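Local coordinates for protein proline dehydrogenase (Bradyrhizobium japonicum USDA 110, PDB 3HAZ) that probably oxidises proline to glutamate in two steps, using an FAD-dependent proline dehydrogenase and an NAD-dependent aldehyde dehydrogenase joined in one chain, at residues P636-G640 / E641-L645. Residues are numbered along the deposited sequence; the frame is centred on the assembly and turned at random.
Sequences PGPTG and ESNAL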
# COMPACT_ATOMS: atom_id res chain seq x y z
N PRO A 636 7.31 -18.46 -16.40
CA PRO A 636 8.06 -19.01 -15.26
C PRO A 636 8.82 -20.24 -15.71
O PRO A 636 8.32 -21.02 -16.51
CB PRO A 636 6.95 -19.42 -14.29
CG PRO A 636 5.77 -19.68 -15.20
CD PRO A 636 5.86 -18.55 -16.18
N GLY A 637 10.03 -20.42 -15.18
CA GLY A 637 10.83 -21.57 -15.52
C GLY A 637 11.93 -21.79 -14.51
O GLY A 637 11.93 -21.19 -13.44
N PRO A 638 12.88 -22.66 -14.86
CA PRO A 638 13.98 -22.95 -13.93
C PRO A 638 14.98 -21.81 -13.94
O PRO A 638 14.93 -20.97 -14.84
CB PRO A 638 14.60 -24.22 -14.53
CG PRO A 638 14.30 -24.14 -16.00
CD PRO A 638 13.02 -23.35 -16.15
N THR A 639 15.86 -21.78 -12.95
CA THR A 639 16.95 -20.82 -12.94
C THR A 639 17.89 -21.14 -14.11
O THR A 639 17.90 -22.26 -14.62
CB THR A 639 17.73 -20.91 -11.61
OG1 THR A 639 18.70 -19.86 -11.55
CG2 THR A 639 18.43 -22.27 -11.49
N GLY A 640 18.67 -20.16 -14.54
CA GLY A 640 19.63 -20.36 -15.62
C GLY A 640 18.98 -20.49 -17.00
O GLY A 640 19.61 -20.96 -17.95
N GLU A 641 17.73 -20.07 -17.11
CA GLU A 641 17.02 -20.12 -18.38
C GLU A 641 15.97 -19.03 -18.48
O GLU A 641 15.25 -18.76 -17.52
CB GLU A 641 16.35 -21.50 -18.57
CG GLU A 641 15.68 -21.70 -19.91
CD GLU A 641 14.96 -23.04 -20.01
OE1 GLU A 641 13.78 -23.12 -19.62
OE2 GLU A 641 15.60 -24.01 -20.47
N SER A 642 15.89 -18.38 -19.64
CA SER A 642 14.81 -17.42 -19.87
C SER A 642 13.82 -17.98 -20.89
O SER A 642 14.20 -18.65 -21.84
CB SER A 642 15.37 -16.08 -20.36
OG SER A 642 15.82 -16.18 -21.70
N ASN A 643 12.54 -17.68 -20.67
CA ASN A 643 11.48 -18.10 -21.58
C ASN A 643 10.53 -16.94 -21.83
O ASN A 643 9.92 -16.43 -20.90
CB ASN A 643 10.71 -19.29 -20.99
CG ASN A 643 11.55 -20.54 -20.91
OD1 ASN A 643 11.68 -21.28 -21.88
ND2 ASN A 643 12.14 -20.78 -19.74
N ALA A 644 10.43 -16.53 -23.08
CA ALA A 644 9.63 -15.36 -23.42
C ALA A 644 8.66 -15.65 -24.56
O ALA A 644 9.05 -16.19 -25.60
CB ALA A 644 10.55 -14.19 -23.78
N LEU A 645 7.40 -15.29 -24.35
CA LEU A 645 6.35 -15.47 -25.36
C LEU A 645 6.06 -14.15 -26.07
O LEU A 645 5.83 -13.11 -25.43
CB LEU A 645 5.07 -16.01 -24.70
CG LEU A 645 3.87 -16.35 -25.59
CD1 LEU A 645 4.20 -17.47 -26.58
CD2 LEU A 645 2.67 -16.74 -24.73
O HOH W 1 13.88 -18.53 -14.89
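P638 and E641 meet on one side of the turn that leads into strand 641-656. The carboxylate oxygen E641 OE1 lies against the CD-CG side of the proline ring, 3.6 Å from P638 CD and 3.8 Å from P638 CG. It gets there because the glutamate runs out with CG anti to N (chi1 -175°) and stays extended at chi2, while chi3 of 88° turns the carboxylate. The same oxygen accepts a nearly straight hydrogen bond from N643 ND2 (2.9 Å, 173°), which arrives on its anti side, somewhat out of the carboxylate plane. Both residues sit on one face of the strand, and N643 OD1 is hydrogen-bonded to T984 OG1 and to Q954 NE2 of the second subunit. OE2 of E641 forms a salt bridge to R944 of the second subunit, so the carboxylate is gripped at both oxygens. Across the turn, P638 O and E641 O are both acceptors, 3.5 Å apart; a water 2.7 Å from P638 O and 3.0 Å from E641 O links them by hydrogen bonds. G640 turns the chain with a positive phi, a backbone shape that suits glycine. The hairpin of strands 633-634 and 641-656, with strand 978-986, is the projecting intersubunit beta flap of the aldehyde dehydrogenase fold.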